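Local coordinates for protein beta-lactamase (Chitinophaga pinensis, PDB 6N36) that probably hydrolyses the amide bond of the beta-lactam ring with the help of two zinc ions, as a member of the metallo-beta-lactamase superfamily, at residues I185-N190 / A227-L232. Sequence-based numbering, arbitrary orientation.
Sequences IPSILN and AGQYEL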
loop_
_atom_site.group_PDB
_atom_site.type_symbol
_atom_site.label_atom_id
_atom_site.label_comp_id
_atom_site.label_asym_id
_atom_site.label_seq_id
_atom_site.Cartn_x
_atom_site.Cartn_y
_atom_site.Cartn_z
ATOM N N ILE A 185 4.527 1.312 -6.230
ATOM C CA ILE A 185 5.245 1.868 -7.402
ATOM C C ILE A 185 6.594 2.352 -6.900
ATOM O O ILE A 185 6.718 2.941 -5.830
ATOM C CB ILE A 185 4.411 2.990 -8.049
ATOM C CG1 ILE A 185 3.127 2.436 -8.677
ATOM C CG2 ILE A 185 5.246 3.785 -9.064
ATOM C CD1 ILE A 185 3.280 1.347 -9.687
ATOM N N PRO A 186 7.682 2.028 -7.617
ATOM C CA PRO A 186 9.035 2.347 -7.164
ATOM C C PRO A 186 9.436 3.800 -7.434
ATOM O O PRO A 186 10.391 4.078 -8.137
ATOM C CB PRO A 186 9.882 1.340 -7.923
ATOM C CG PRO A 186 9.147 1.196 -9.223
ATOM C CD PRO A 186 7.696 1.145 -8.807
ATOM N N SER A 187 8.686 4.717 -6.852
ATOM C CA SER A 187 9.026 6.146 -6.908
ATOM C C SER A 187 10.306 6.438 -6.117
ATOM O O SER A 187 10.558 5.818 -5.110
ATOM C CB SER A 187 7.865 7.008 -6.501
ATOM O OG SER A 187 7.527 6.768 -5.165
ATOM N N ILE A 188 11.113 7.348 -6.616
ATOM C CA ILE A 188 12.425 7.763 -6.058
ATOM C C ILE A 188 12.284 9.188 -5.550
ATOM O O ILE A 188 11.952 10.067 -6.382
ATOM C CB ILE A 188 13.489 7.638 -7.154
ATOM C CG1 ILE A 188 13.522 6.229 -7.748
ATOM C CG2 ILE A 188 14.838 8.001 -6.540
ATOM C CD1 ILE A 188 14.320 6.112 -9.070
ATOM N N LEU A 189 12.588 9.430 -4.275
ATOM C CA LEU A 189 12.493 10.787 -3.693
ATOM C C LEU A 189 13.705 11.588 -4.171
ATOM O O LEU A 189 14.767 11.025 -4.572
ATOM C CB LEU A 189 12.453 10.724 -2.165
ATOM C CG LEU A 189 11.188 10.089 -1.582
ATOM C CD1 LEU A 189 11.209 10.180 -0.060
ATOM C CD2 LEU A 189 9.969 10.757 -2.138
ATOM N N ASN A 190 13.544 12.907 -4.152
ATOM C CA ASN A 190 14.629 13.804 -4.589
ATOM C C ASN A 190 15.936 13.548 -3.821
ATOM O O ASN A 190 16.983 13.651 -4.437
ATOM C CB ASN A 190 14.156 15.239 -4.392
ATOM C CG ASN A 190 15.131 16.260 -4.912
ATOM O OD1 ASN A 190 15.729 16.023 -5.963
ATOM N ND2 ASN A 190 15.180 17.454 -4.293
ATOM N N ALA A 227 -3.587 7.672 -5.850
ATOM C CA ALA A 227 -4.541 7.691 -6.977
ATOM C C ALA A 227 -3.821 8.043 -8.289
ATOM O O ALA A 227 -4.219 7.500 -9.329
ATOM C CB ALA A 227 -5.587 8.746 -6.667
ATOM N N GLY A 228 -2.907 8.995 -8.267
ATOM C CA GLY A 228 -2.273 9.497 -9.507
ATOM C C GLY A 228 -1.404 8.424 -10.151
ATOM O O GLY A 228 -1.185 8.481 -11.395
ATOM N N GLN A 229 -0.897 7.469 -9.366
ATOM C CA GLN A 229 0.013 6.426 -9.888
ATOM C C GLN A 229 -0.736 5.515 -10.856
ATOM O O GLN A 229 -0.082 4.962 -11.741
ATOM C CB GLN A 229 0.635 5.651 -8.731
ATOM C CG GLN A 229 1.656 6.531 -8.046
ATOM C CD GLN A 229 2.267 5.915 -6.833
ATOM O OE1 GLN A 229 1.630 5.104 -6.148
ATOM N NE2 GLN A 229 3.481 6.399 -6.555
ATOM N N TYR A 230 -2.044 5.306 -10.679
ATOM C CA TYR A 230 -2.846 4.378 -11.519
ATOM C C TYR A 230 -4.046 5.102 -12.103
ATOM O O TYR A 230 -4.887 4.404 -12.650
ATOM C CB TYR A 230 -3.236 3.111 -10.769
ATOM C CG TYR A 230 -4.164 3.261 -9.593
ATOM C CD1 TYR A 230 -3.777 3.877 -8.417
ATOM C CD2 TYR A 230 -5.455 2.760 -9.648
ATOM C CE1 TYR A 230 -4.613 3.965 -7.314
ATOM C CE2 TYR A 230 -6.317 2.870 -8.569
ATOM C CZ TYR A 230 -5.903 3.474 -7.392
ATOM O OH TYR A 230 -6.719 3.603 -6.300
ATOM N N GLU A 231 -4.080 6.435 -12.020
ATOM C CA GLU A 231 -5.135 7.278 -12.645
ATOM C C GLU A 231 -6.515 6.840 -12.145
ATOM O O GLU A 231 -7.451 6.729 -12.942
ATOM C CB GLU A 231 -4.941 7.224 -14.160
ATOM C CG GLU A 231 -3.672 7.936 -14.574
ATOM C CD GLU A 231 -3.769 9.447 -14.708
ATOM O OE1 GLU A 231 -4.545 10.117 -13.957
ATOM O OE2 GLU A 231 -3.087 9.966 -15.615
ATOM N N LEU A 232 -6.670 6.612 -10.830
ATOM C CA LEU A 232 -7.973 6.247 -10.241
ATOM C C LEU A 232 -9.095 7.118 -10.811
ATOM O O LEU A 232 -10.100 6.540 -11.147
ATOM C CB LEU A 232 -7.935 6.412 -8.717
ATOM C CG LEU A 232 -9.253 6.230 -7.972
ATOM C CD1 LEU A 232 -9.859 4.863 -8.205
ATOM C CD2 LEU A 232 -9.023 6.502 -6.480
HETATM O O HOH W 1 3.235 3.383 -4.612
HETATM O O HOH W 2 4.973 6.904 -3.819
#
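I185 and Q229 bring an irregular loop, 185-190, against the short, weakly bonded helical turn 227-230; their CA atoms, 7.4 Å apart, are the closest across the contact. The two side chains pass alongside each other, pointing opposite ways. Q229 starts with CG beside its backbone N (chi1 -73°) and then runs extended, which carries its amide out to the loop, where CD lies 3.8 Å from I185 CB. The two branches of I185 divide the amide between them: CG1 approaches OE1, whereas CG2 lies 4.0 Å from NE2. The aliphatic part of Q229 joins in through CB, near I185 CG1.

Polar contact between the segments is made through water. One water takes the I185 N-H at 2.9 Å from N and donates to Q229 OE1, with 2.8 Å between the oxygens; OE1 also receives a weak hydrogen bond from the backbone N of H226. A second water lies 2.9 Å from S187 OG and accepts from Q229 NE2 at 3.2 Å. The amide thus has a water at each end, and the H226 N-H, which can only donate, favours placing the oxygen on its side. An inverse gamma turn about P186, closed by a weak bond from S187 N to I185 O, lets I185 and S187 both face Q229. Beyond the amide, I185 packs on W222 and on V256 and W260 of helix 250-268.

Both segments border the dinuclear zinc site: H226, a ligand of one zinc, immediately precedes 227-232, and S187 O accepts a hydrogen bond from ND1 of H160, a ligand of the other. S187 is thus a second-shell residue, and the contact joins a loop and a short helical turn beside the metal centre of the metallo-beta-lactamase fold.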